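Local coordinates for protein alanine dehydrogenase/pyridine nucleotide transhydrogenase (Mycobacterium smegmatis str. MC2 155, PDB 3P2Y) that probably takes part in hydride transfer between NADH and NADP(+), a reaction coupled to proton translocation across the membrane, at residues V57-G62 against F67-Y72; V89-P94 against E341-N346; A148-A153 against V192-L197; G157-L162 against P332-E337. All coordinates share one frame; numbering follows the deposited sequence.

Contact 1 (V57-G62 against F67-Y72)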
loop_
_atom_site.group_PDB
_atom_site.type_symbol
_atom_site.label_atom_id
_atom_site.label_comp_id
_atom_site.label_asym_id
_atom_site.label_seq_id
_atom_site.Cartn_x
_atom_site.Cartn_y
_atom_site.Cartn_z
ATOM N N VAL A 57 -32.555 -4.934 0.981
ATOM C CA VAL A 57 -31.194 -4.854 0.418
ATOM C C VAL A 57 -31.118 -5.823 -0.744
ATOM O O VAL A 57 -31.549 -6.971 -0.631
ATOM C CB VAL A 57 -30.137 -5.212 1.469
ATOM C CG1 VAL A 57 -28.714 -5.073 0.903
ATOM C CG2 VAL A 57 -30.311 -4.274 2.708
ATOM N N GLU A 58 -30.599 -5.355 -1.876
ATOM C CA GLU A 58 -30.469 -6.248 -3.039
ATOM C C GLU A 58 -29.452 -7.331 -2.690
ATOM O O GLU A 58 -28.459 -7.071 -1.998
ATOM C CB GLU A 58 -29.978 -5.456 -4.251
ATOM C CG GLU A 58 -29.954 -6.285 -5.549
ATOM C CD GLU A 58 -29.737 -5.456 -6.792
ATOM O OE1 GLU A 58 -29.396 -4.263 -6.690
ATOM O OE2 GLU A 58 -29.949 -6.011 -7.899
ATOM N N SER A 59 -29.711 -8.556 -3.150
ATOM C CA SER A 59 -28.717 -9.614 -2.940
ATOM C C SER A 59 -27.329 -9.205 -3.454
ATOM O O SER A 59 -27.187 -8.625 -4.546
ATOM C CB SER A 59 -29.175 -10.933 -3.582
ATOM O OG SER A 59 -28.241 -11.983 -3.243
ATOM N N ALA A 60 -26.312 -9.542 -2.659
ATOM C CA ALA A 60 -24.886 -9.227 -2.933
ATOM C C ALA A 60 -24.562 -7.724 -3.006
ATOM O O ALA A 60 -23.479 -7.334 -3.483
ATOM C CB ALA A 60 -24.361 -9.970 -4.200
ATOM N N ALA A 61 -25.455 -6.871 -2.514
ATOM C CA ALA A 61 -25.128 -5.413 -2.508
ATOM C C ALA A 61 -23.859 -5.146 -1.702
ATOM O O ALA A 61 -23.086 -4.243 -2.053
ATOM C CB ALA A 61 -26.270 -4.574 -1.947
ATOM N N GLY A 62 -23.660 -5.921 -0.644
ATOM C CA GLY A 62 -22.490 -5.733 0.247
ATOM C C GLY A 62 -21.277 -6.556 -0.125
ATOM O O GLY A 62 -20.263 -6.528 0.590
ATOM N N PHE A 67 -19.391 -8.083 2.915
ATOM C CA PHE A 67 -20.561 -8.409 3.747
ATOM C C PHE A 67 -21.349 -9.503 3.041
ATOM O O PHE A 67 -21.232 -9.644 1.811
ATOM C CB PHE A 67 -21.466 -7.200 3.905
ATOM C CG PHE A 67 -20.828 -6.079 4.678
ATOM C CD1 PHE A 67 -20.289 -6.332 5.929
ATOM C CD2 PHE A 67 -20.742 -4.795 4.135
ATOM C CE1 PHE A 67 -19.679 -5.307 6.660
ATOM C CE2 PHE A 67 -20.146 -3.767 4.874
ATOM C CZ PHE A 67 -19.624 -4.034 6.116
ATOM N N SER A 68 -22.154 -10.261 3.786
ATOM C CA SER A 68 -23.036 -11.247 3.131
ATOM C C SER A 68 -24.493 -10.828 3.235
ATOM O O SER A 68 -24.854 -9.935 4.025
ATOM C CB SER A 68 -22.861 -12.628 3.776
ATOM O OG SER A 68 -23.269 -12.509 5.124
ATOM N N ASP A 69 -25.363 -11.498 2.473
ATOM C CA ASP A 69 -26.799 -11.255 2.592
ATOM C C ASP A 69 -27.209 -11.562 4.036
ATOM O O ASP A 69 -28.052 -10.862 4.610
ATOM C CB ASP A 69 -27.586 -12.190 1.659
ATOM C CG ASP A 69 -27.564 -11.749 0.200
ATOM O OD1 ASP A 69 -26.880 -10.764 -0.150
ATOM O OD2 ASP A 69 -28.212 -12.449 -0.611
ATOM N N ALA A 70 -26.610 -12.614 4.626
ATOM C CA ALA A 70 -26.952 -12.976 6.020
ATOM C C ALA A 70 -26.621 -11.846 6.998
ATOM O O ALA A 70 -27.349 -11.650 7.961
ATOM C CB ALA A 70 -26.272 -14.287 6.456
ATOM N N ASP A 71 -25.549 -11.091 6.741
ATOM C CA ASP A 71 -25.206 -9.952 7.615
ATOM C C ASP A 71 -26.339 -8.938 7.619
ATOM O O ASP A 71 -26.757 -8.434 8.673
ATOM C CB ASP A 71 -23.920 -9.265 7.160
ATOM C CG ASP A 71 -22.702 -10.105 7.382
ATOM O OD1 ASP A 71 -22.681 -10.912 8.358
ATOM O OD2 ASP A 71 -21.754 -9.958 6.582
ATOM N N TYR A 72 -26.857 -8.650 6.429
ATOM C CA TYR A 72 -28.017 -7.754 6.311
ATOM C C TYR A 72 -29.295 -8.289 6.950
ATOM O O TYR A 72 -29.997 -7.545 7.619
ATOM C CB TYR A 72 -28.249 -7.327 4.856
ATOM C CG TYR A 72 -27.196 -6.322 4.393
ATOM C CD1 TYR A 72 -27.269 -4.971 4.782
ATOM C CD2 TYR A 72 -26.158 -6.716 3.555
ATOM C CE1 TYR A 72 -26.296 -4.039 4.328
ATOM C CE2 TYR A 72 -25.182 -5.802 3.112
ATOM C CZ TYR A 72 -25.273 -4.473 3.493
ATOM O OH TYR A 72 -24.317 -3.588 3.041
HETATM O O HOH W 1 -27.377 -8.230 0.576
HETATM O O HOH W 2 -24.734 -8.212 0.551
#
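Val57 lays its CG1 methyl over one face of the Tyr72 ring, 3.9 Å from the ring centroid and only 8° off the normal, a well-centred CH-pi contact. The second branch completes the grip, CG2 coming to 3.7 Å from Tyr72 CD1, and the two side chains cross at about a right angle. A beta-branched valine suits the end of a strand and offers two methyls to one flat partner. Gly62 approaches the same ring at its edge: without a side chain, its CA can come within 3.9 Å of Tyr72 CE2. The phenol OH is tied to Leu40 O. These residues belong to a beta-alpha-beta unit of the parallel N-terminal sheet, in which strand 54-57 runs through a loop into helix 69-74 and on to the neighbouring strand 78-79. Asp69, in the first turn of that helix, clasps the type II turn from Glu58 to Ala61. Its CG stands anti to the carbonyl carbon (chi1 -78°), which swings the carboxylate toward the turn. There OD2 accepts from Ser59 OG at 2.7 Å and OD1 from Ala60 N at 2.8 Å, both through syn lone pairs, so the two bonds fix the carboxylate's rotation. A water also donates to OD1 and bridges it to Glu58 O. Farther along, Phe67 N donates to Gly62 O at 2.9 Å, closing the loop between the two segments. Ser68 and Asp71 start the helix with a capping box: Asp71 N donates to Ser68 OG at 3.1 Å, while Ser68 N donates to Asp71 OD2 at 2.8 Å.

Contact 2 (V89-P94 against E341-N346)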
loop_
_atom_site.group_PDB
_atom_site.type_symbol
_atom_site.label_atom_id
_atom_site.label_comp_id
_atom_site.label_asym_id
_atom_site.label_seq_id
_atom_site.Cartn_x
_atom_site.Cartn_y
_atom_site.Cartn_z
ATOM N N VAL A 89 -31.572 4.503 -1.451
ATOM C CA VAL A 89 -30.306 5.145 -1.112
ATOM C C VAL A 89 -29.205 4.394 -1.829
ATOM O O VAL A 89 -29.160 3.173 -1.765
ATOM C CB VAL A 89 -30.027 5.195 0.427
ATOM C CG1 VAL A 89 -31.107 6.043 1.135
ATOM C CG2 VAL A 89 -29.940 3.800 1.062
ATOM N N LYS A 90 -28.369 5.108 -2.564
ATOM C CA LYS A 90 -27.310 4.404 -3.319
ATOM C C LYS A 90 -26.072 5.270 -3.327
ATOM O O LYS A 90 -26.106 6.377 -2.806
ATOM C CB LYS A 90 -27.794 4.069 -4.751
ATOM C CG LYS A 90 -27.781 5.244 -5.760
ATOM C CD LYS A 90 -28.403 4.808 -7.145
ATOM C CE LYS A 90 -27.716 3.542 -7.746
ATOM N NZ LYS A 90 -26.176 3.576 -7.743
ATOM N N VAL A 91 -24.987 4.778 -3.923
ATOM C CA VAL A 91 -23.735 5.523 -3.968
ATOM C C VAL A 91 -23.641 6.323 -5.272
ATOM O O VAL A 91 -23.744 7.551 -5.245
ATOM C CB VAL A 91 -22.501 4.580 -3.822
ATOM C CG1 VAL A 91 -21.156 5.424 -3.785
ATOM C CG2 VAL A 91 -22.616 3.738 -2.561
ATOM N N ASN A 92 -23.406 5.642 -6.399
ATOM C CA ASN A 92 -23.190 6.339 -7.682
ATOM C C ASN A 92 -24.479 6.757 -8.387
ATOM O O ASN A 92 -25.546 6.228 -8.078
ATOM C CB ASN A 92 -22.365 5.457 -8.633
ATOM C CG ASN A 92 -20.980 5.178 -8.087
ATOM O OD1 ASN A 92 -20.509 4.024 -8.035
ATOM N ND2 ASN A 92 -20.319 6.228 -7.681
ATOM N N PRO A 93 -24.389 7.739 -9.314
ATOM C CA PRO A 93 -25.611 8.158 -10.033
ATOM C C PRO A 93 -26.285 6.948 -10.674
ATOM O O PRO A 93 -25.579 6.053 -11.177
ATOM C CB PRO A 93 -25.073 9.100 -11.112
ATOM C CG PRO A 93 -23.858 9.770 -10.437
ATOM C CD PRO A 93 -23.228 8.616 -9.605
ATOM N N PRO A 94 -27.628 6.932 -10.706
ATOM C CA PRO A 94 -28.345 5.839 -11.315
ATOM C C PRO A 94 -28.219 5.868 -12.837
ATOM O O PRO A 94 -28.111 6.950 -13.439
ATOM C CB PRO A 94 -29.808 6.100 -10.914
ATOM C CG PRO A 94 -29.894 7.605 -10.811
ATOM C CD PRO A 94 -28.538 7.989 -10.200
ATOM N N GLU A 341 -19.368 2.736 5.448
ATOM C CA GLU A 341 -19.952 3.028 6.775
ATOM C C GLU A 341 -20.078 4.521 6.996
ATOM O O GLU A 341 -21.123 4.981 7.452
ATOM C CB GLU A 341 -19.119 2.390 7.882
ATOM C CG GLU A 341 -19.670 2.640 9.291
ATOM C CD GLU A 341 -18.764 2.026 10.361
ATOM O OE1 GLU A 341 -18.328 0.878 10.172
ATOM O OE2 GLU A 341 -18.488 2.691 11.390
ATOM N N LEU A 342 -19.032 5.274 6.678
ATOM C CA LEU A 342 -19.080 6.725 6.837
ATOM C C LEU A 342 -20.155 7.338 5.928
ATOM O O LEU A 342 -20.928 8.191 6.379
ATOM C CB LEU A 342 -17.717 7.333 6.539
ATOM C CG LEU A 342 -16.648 6.897 7.560
ATOM C CD1 LEU A 342 -15.306 7.430 7.091
ATOM C CD2 LEU A 342 -16.960 7.378 8.971
ATOM N N TYR A 343 -20.173 6.885 4.667
ATOM C CA TYR A 343 -21.172 7.300 3.674
ATOM C C TYR A 343 -22.585 6.985 4.161
ATOM O O TYR A 343 -23.515 7.805 4.028
ATOM C CB TYR A 343 -20.928 6.617 2.316
ATOM C CG TYR A 343 -21.892 7.079 1.249
ATOM C CD1 TYR A 343 -22.974 6.279 0.871
ATOM C CD2 TYR A 343 -21.710 8.320 0.603
ATOM C CE1 TYR A 343 -23.889 6.724 -0.127
ATOM C CE2 TYR A 343 -22.617 8.772 -0.362
ATOM C CZ TYR A 343 -23.692 7.954 -0.725
ATOM O OH TYR A 343 -24.547 8.347 -1.707
ATOM N N ALA A 344 -22.764 5.785 4.706
ATOM C CA ALA A 344 -24.076 5.384 5.238
ATOM C C ALA A 344 -24.553 6.311 6.345
ATOM O O ALA A 344 -25.734 6.661 6.405
ATOM C CB ALA A 344 -23.979 3.903 5.773
ATOM N N LYS A 345 -23.637 6.713 7.224
ATOM C CA LYS A 345 -23.977 7.689 8.276
ATOM C C LYS A 345 -24.317 9.067 7.672
ATOM O O LYS A 345 -25.260 9.740 8.146
ATOM C CB LYS A 345 -22.846 7.744 9.316
ATOM C CG LYS A 345 -22.799 6.468 10.151
ATOM C CD LYS A 345 -21.640 6.451 11.178
ATOM C CE LYS A 345 -21.723 5.171 12.019
ATOM N NZ LYS A 345 -20.769 5.217 13.194
ATOM N N ASN A 346 -23.609 9.470 6.605
ATOM C CA ASN A 346 -23.946 10.738 5.915
ATOM C C ASN A 346 -25.370 10.693 5.347
ATOM O O ASN A 346 -26.190 11.611 5.542
ATOM C CB ASN A 346 -22.987 11.030 4.740
ATOM C CG ASN A 346 -21.510 11.210 5.166
ATOM O OD1 ASN A 346 -20.625 10.736 4.474
ATOM N ND2 ASN A 346 -21.261 11.900 6.259
#
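Tyr343 sends its hydroxyl to the backbone oxygen of Lys90, OH to O 2.7 Å, joining helix 336-354 to the loop that follows strand 87-89 of the parallel, Rossmann-like N-terminal sheet. The phenol donates in the carbonyl plane, on a lone pair, and the oxygen in turn lies near the plane of the ring, at its edge. Tyrosine suits the place because its rigid ring spans the gap between helix and loop, where the nearest CA atoms, Val91 and Tyr343, stay 8.3 Å apart, and still ends in a donor. A chi1 of -177° carries the ring off the helix toward the loop. Val91 flanks its end: CA lies 3.7 Å from Tyr343 OH, and the CG2 methyl is 4.1 Å from CE1. In the next shell Phe111 meets the tyrosine ring with planes about 35° apart, and Ala148 and Gln152 of helix 148-167 pack against it. The loop is itself held by Glu30, whose carboxylate accepts from the backbone N atoms of Val91 and Asn92 and pairs with the Lys90 ammonium. The lysine chain folds back along its own loop, so that Lys90 NZ also donates to Asn92 O at 2.7 Å, tilted 34° from the carbonyl plane.

Contact 3 (A148-A153 against V192-L197)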
loop_
_atom_site.group_PDB
_atom_site.type_symbol
_atom_site.label_atom_id
_atom_site.label_comp_id
_atom_site.label_asym_id
_atom_site.label_seq_id
_atom_site.Cartn_x
_atom_site.Cartn_y
_atom_site.Cartn_z
ATOM N N ALA A 148 -20.859 13.854 2.647
ATOM C CA ALA A 148 -20.313 12.677 1.947
ATOM C C ALA A 148 -19.067 12.958 1.106
ATOM O O ALA A 148 -18.170 12.106 0.994
ATOM C CB ALA A 148 -21.422 12.038 1.073
ATOM N N LEU A 149 -19.018 14.115 0.448
ATOM C CA LEU A 149 -17.799 14.463 -0.279
ATOM C C LEU A 149 -16.580 14.400 0.669
ATOM O O LEU A 149 -15.545 13.816 0.300
ATOM C CB LEU A 149 -17.920 15.836 -0.989
ATOM C CG LEU A 149 -18.858 15.839 -2.209
ATOM C CD1 LEU A 149 -19.130 17.296 -2.614
ATOM C CD2 LEU A 149 -18.339 14.974 -3.390
ATOM N N SER A 150 -16.718 14.925 1.891
ATOM C CA SER A 150 -15.611 14.922 2.864
ATOM C C SER A 150 -15.277 13.516 3.375
ATOM O O SER A 150 -14.104 13.139 3.482
ATOM C CB SER A 150 -15.936 15.851 4.043
ATOM O OG SER A 150 -15.036 15.682 5.112
ATOM N N SER A 151 -16.299 12.724 3.704
ATOM C CA SER A 151 -15.960 11.390 4.263
ATOM C C SER A 151 -15.221 10.538 3.231
ATOM O O SER A 151 -14.261 9.842 3.569
ATOM C CB SER A 151 -17.194 10.642 4.809
ATOM O OG SER A 151 -18.101 10.257 3.785
ATOM N N GLN A 152 -15.669 10.610 1.978
ATOM C CA GLN A 152 -15.008 9.867 0.895
ATOM C C GLN A 152 -13.617 10.417 0.600
ATOM O O GLN A 152 -12.673 9.645 0.299
ATOM C CB GLN A 152 -15.879 9.809 -0.365
ATOM C CG GLN A 152 -17.272 9.189 -0.065
ATOM C CD GLN A 152 -17.185 7.836 0.674
ATOM O OE1 GLN A 152 -16.890 6.826 0.061
ATOM N NE2 GLN A 152 -17.467 7.823 1.982
ATOM N N ALA A 153 -13.476 11.737 0.699
ATOM C CA ALA A 153 -12.163 12.362 0.457
ATOM C C ALA A 153 -11.175 11.969 1.555
ATOM O O ALA A 153 -9.974 11.802 1.273
ATOM C CB ALA A 153 -12.324 13.913 0.371
ATOM N N VAL A 192 -4.869 21.216 -0.403
ATOM C CA VAL A 192 -5.075 20.704 0.953
ATOM C C VAL A 192 -6.516 20.994 1.404
ATOM O O VAL A 192 -6.780 21.819 2.301
ATOM C CB VAL A 192 -4.021 21.215 1.981
ATOM C CG1 VAL A 192 -4.208 20.494 3.349
ATOM C CG2 VAL A 192 -2.589 21.012 1.453
ATOM N N GLY A 193 -7.443 20.314 0.746
ATOM C CA GLY A 193 -8.800 20.148 1.278
ATOM C C GLY A 193 -8.768 18.899 2.150
ATOM O O GLY A 193 -7.722 18.529 2.686
ATOM N N VAL A 194 -9.915 18.239 2.280
ATOM C CA VAL A 194 -10.033 17.093 3.180
ATOM C C VAL A 194 -9.068 15.954 2.765
ATOM O O VAL A 194 -8.372 15.397 3.632
ATOM C CB VAL A 194 -11.482 16.592 3.238
ATOM C CG1 VAL A 194 -11.552 15.243 4.028
ATOM C CG2 VAL A 194 -12.386 17.669 3.934
ATOM N N ALA A 195 -9.043 15.599 1.476
ATOM C CA ALA A 195 -8.172 14.485 1.050
ATOM C C ALA A 195 -6.706 14.863 1.330
ATOM O O ALA A 195 -5.914 14.034 1.838
ATOM C CB ALA A 195 -8.363 14.173 -0.431
ATOM N N GLY A 196 -6.340 16.085 0.959
ATOM C CA GLY A 196 -4.930 16.516 1.074
ATOM C C GLY A 196 -4.490 16.545 2.533
ATOM O O GLY A 196 -3.352 16.214 2.866
ATOM N N LEU A 197 -5.386 16.960 3.425
ATOM C CA LEU A 197 -5.030 17.009 4.833
ATOM C C LEU A 197 -4.825 15.604 5.396
ATOM O O LEU A 197 -3.909 15.369 6.188
ATOM C CB LEU A 197 -6.115 17.726 5.633
ATOM C CG LEU A 197 -5.696 18.215 7.021
ATOM C CD1 LEU A 197 -4.531 19.254 6.914
ATOM C CD2 LEU A 197 -6.911 18.832 7.741
#
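The flat groups that meet the partner here are peptide carbonyls rather than rings, and both belong to helix 148-167: Ser150 O is touched by Val194 CG1 at 3.4 Å, and Ala153 O by Ala195 CA at 3.2 Å. The second is a CA-H...O contact, 134° at the hydrogen, probably a minor attraction. Around these carbonyls the small side chains close up. Ala153 CB sits 4.0 Å from Val194 CG1 and equally 4.0 Å from Ala195 CB, so one methyl rests against two neighbours. Alanine suits both helices, for the backbones come unusually near, the CA atoms of Ala153 and Ala195 being 4.6 Å apart. Val194 supplies the larger surface; a chi1 of 171° turns its CG1 toward the Ser150 carbonyl. Gly193 is the N-cap of helix 194-206, and with Gly191 and Gly196 it fits the GxGxxG pattern of a strand-turn-helix Rossmann element, consistent with a nucleotide-binding fold. The contact sets the first turn of this probable dinucleotide-binding helix against the long helix 148-167. Its chemistry is apolar contact plus a probably minor C-H...O attraction, which implies cohesion through close fit rather than through directional polar bonds.

Contact 4 (G157-L162 against P332-E337). With EDO (1,2-ethanediol), chain G.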
loop_
_atom_site.group_PDB
_atom_site.type_symbol
_atom_site.label_atom_id
_atom_site.label_comp_id
_atom_site.label_asym_id
_atom_site.label_seq_id
_atom_site.Cartn_x
_atom_site.Cartn_y
_atom_site.Cartn_z
ATOM N N GLY A 157 -7.596 10.373 0.643
ATOM C CA GLY A 157 -6.289 10.928 1.022
ATOM C C GLY A 157 -5.418 9.882 1.708
ATOM O O GLY A 157 -4.206 9.791 1.454
ATOM N N TYR A 158 -6.034 9.097 2.599
ATOM C CA TYR A 158 -5.320 8.006 3.294
ATOM C C TYR A 158 -4.816 6.959 2.294
ATOM O O TYR A 158 -3.629 6.582 2.300
ATOM C CB TYR A 158 -6.291 7.388 4.318
ATOM C CG TYR A 158 -5.870 6.091 4.929
ATOM C CD1 TYR A 158 -4.911 6.057 5.932
ATOM C CD2 TYR A 158 -6.455 4.892 4.518
ATOM C CE1 TYR A 158 -4.520 4.846 6.514
ATOM C CE2 TYR A 158 -6.074 3.661 5.100
ATOM C CZ TYR A 158 -5.117 3.664 6.115
ATOM O OH TYR A 158 -4.722 2.474 6.709
ATOM N N LYS A 159 -5.704 6.495 1.416
ATOM C CA LYS A 159 -5.293 5.442 0.454
ATOM C C LYS A 159 -4.303 5.982 -0.590
ATOM O O LYS A 159 -3.503 5.201 -1.145
ATOM C CB LYS A 159 -6.517 4.832 -0.233
ATOM C CG LYS A 159 -7.417 3.998 0.708
ATOM C CD LYS A 159 -6.663 2.926 1.492
ATOM C CE LYS A 159 -5.854 1.914 0.590
ATOM N NZ LYS A 159 -6.863 0.938 -0.091
ATOM N N ALA A 160 -4.347 7.293 -0.859
ATOM C CA ALA A 160 -3.358 7.923 -1.791
ATOM C C ALA A 160 -1.936 7.771 -1.281
ATOM O O ALA A 160 -1.007 7.470 -2.051
ATOM C CB ALA A 160 -3.688 9.451 -2.051
ATOM N N VAL A 161 -1.755 7.962 0.035
ATOM C CA VAL A 161 -0.435 7.791 0.639
ATOM C C VAL A 161 -0.005 6.340 0.606
ATOM O O VAL A 161 1.176 6.052 0.336
ATOM C CB VAL A 161 -0.382 8.351 2.101
ATOM C CG1 VAL A 161 0.973 8.004 2.790
ATOM C CG2 VAL A 161 -0.552 9.846 2.018
ATOM N N LEU A 162 -0.909 5.421 0.957
ATOM C CA LEU A 162 -0.522 4.008 0.886
ATOM C C LEU A 162 -0.074 3.636 -0.533
ATOM O O LEU A 162 0.873 2.852 -0.711
ATOM C CB LEU A 162 -1.652 3.061 1.366
ATOM C CG LEU A 162 -1.977 3.201 2.862
ATOM C CD1 LEU A 162 -3.104 2.224 3.232
ATOM C CD2 LEU A 162 -0.738 2.906 3.688
ATOM N N PRO A 332 -11.977 5.492 -2.714
ATOM C CA PRO A 332 -12.949 5.026 -1.719
ATOM C C PRO A 332 -13.340 3.554 -1.886
ATOM O O PRO A 332 -13.463 2.828 -0.881
ATOM C CB PRO A 332 -14.163 5.962 -1.962
ATOM C CG PRO A 332 -13.475 7.273 -2.297
ATOM C CD PRO A 332 -12.420 6.761 -3.330
ATOM N N ALA A 333 -13.487 3.110 -3.142
ATOM C CA ALA A 333 -13.833 1.716 -3.425
ATOM C C ALA A 333 -12.723 0.744 -2.970
ATOM O O ALA A 333 -12.991 -0.420 -2.707
ATOM C CB ALA A 333 -14.133 1.525 -4.917
ATOM N N THR A 334 -11.491 1.236 -2.829
ATOM C CA THR A 334 -10.391 0.370 -2.381
ATOM C C THR A 334 -10.367 0.115 -0.869
ATOM O O THR A 334 -9.553 -0.666 -0.389
ATOM C CB THR A 334 -9.001 0.863 -2.811
ATOM O OG1 THR A 334 -8.617 2.012 -2.026
ATOM C CG2 THR A 334 -8.972 1.199 -4.313
ATOM N N MET A 335 -11.251 0.771 -0.139
ATOM C CA MET A 335 -11.315 0.571 1.318
ATOM C C MET A 335 -12.799 0.616 1.670
ATOM O O MET A 335 -13.298 1.513 2.373
ATOM C CB MET A 335 -10.472 1.640 2.060
ATOM C CG MET A 335 -10.137 1.206 3.531
ATOM S SD MET A 335 -9.345 2.588 4.387
ATOM C CE MET A 335 -10.789 3.501 4.879
ATOM N N PRO A 336 -13.540 -0.372 1.155
ATOM C CA PRO A 336 -14.983 -0.153 1.013
ATOM C C PRO A 336 -15.834 -0.309 2.279
ATOM O O PRO A 336 -16.960 0.175 2.302
ATOM C CB PRO A 336 -15.378 -1.205 -0.049
ATOM C CG PRO A 336 -14.444 -2.353 0.226
ATOM C CD PRO A 336 -13.091 -1.617 0.488
ATOM N N GLU A 337 -15.346 -1.003 3.304
ATOM C CA GLU A 337 -16.193 -1.122 4.484
ATOM C C GLU A 337 -16.244 0.217 5.191
ATOM O O GLU A 337 -17.350 0.731 5.464
ATOM C CB GLU A 337 -15.748 -2.208 5.470
ATOM C CG GLU A 337 -16.537 -2.018 6.796
ATOM C CD GLU A 337 -16.422 -3.143 7.809
ATOM O OE1 GLU A 337 -15.704 -4.114 7.593
ATOM O OE2 GLU A 337 -17.098 -3.010 8.862
HETATM C C1 EDO G . -4.927 2.290 -2.996
HETATM O O1 EDO G . -3.908 2.591 -2.026
HETATM C C2 EDO G . -4.917 0.786 -3.336
HETATM O O2 EDO G . -5.400 -0.052 -2.251
#
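Lys159 folds its chain through bends at chi2 (-52°), chi3 (-56°) and chi4 (-74°), a compact course that carries NZ to the hydroxyl of Thr334, whose OG1 lies between the backbone N and the carbonyl carbon. Lys159 NZ donates to Thr334 OG1 at 2.8 Å. Threonine suits the spot because one hydroxyl can serve both ways: it accepts from the lysine and donates to Leu331 O just before the segment. Met335, the N-cap residue of helix 336-354, supplies the apolar half of the contact. Its SD stands 3.5 Å from Tyr158 CE2, a Met-aromatic contact with the sulfur set obliquely, 4.6 Å from the ring centroid. The same sulfur lies 4.0 Å from Lys159 CD, so the flexible thioether fills in between the ring and the lysine's methylenes. The contact joins helix 148-167 to the start of helix 336-354 at the subunit interface. Tyr158 OH bonds Val172 N of the second subunit, and Phe171 of that subunit meets the tyrosine ring edge-to-face. A 1,2-ethanediol, probably from the crystallisation liquor, hydrogen-bonds to Lys159 twice, O1 donating to the backbone O and O2 accepting from NZ at 2.8 Å. Within the protein Thr334 OG1 and Ser166 O of the second subunit take the amine, and in this crystal the diol adds a third oxygen; together they would probably offset the cost of burying a charge, and the lysine links the two subunits.

How the contacts relate
Contacts 2 and 4 are buried, contact 1 is partly buried at the rim of the chain, and contact 3 lies near the surface. Contacts 2 and 4 share helix 336-354, and contacts 3 and 4 share helix 148-167, so the two long helices carry three of the four. They also meet each other: Asn346 of contact 2 is probably hydrogen-bonded to Ser151 of contact 3. Contact 1, local to the N-terminal sheet, reaches contact 4 by packing of Phe67 on Glu337. Chemistry follows place: carboxylate and water bonds in the peripheral loop, a tyrosine hydroxyl or a lysine amine with sulfur-aromatic packing in the buried sites, and almost wholly apolar contact where helices 148-167 and 194-206 approach.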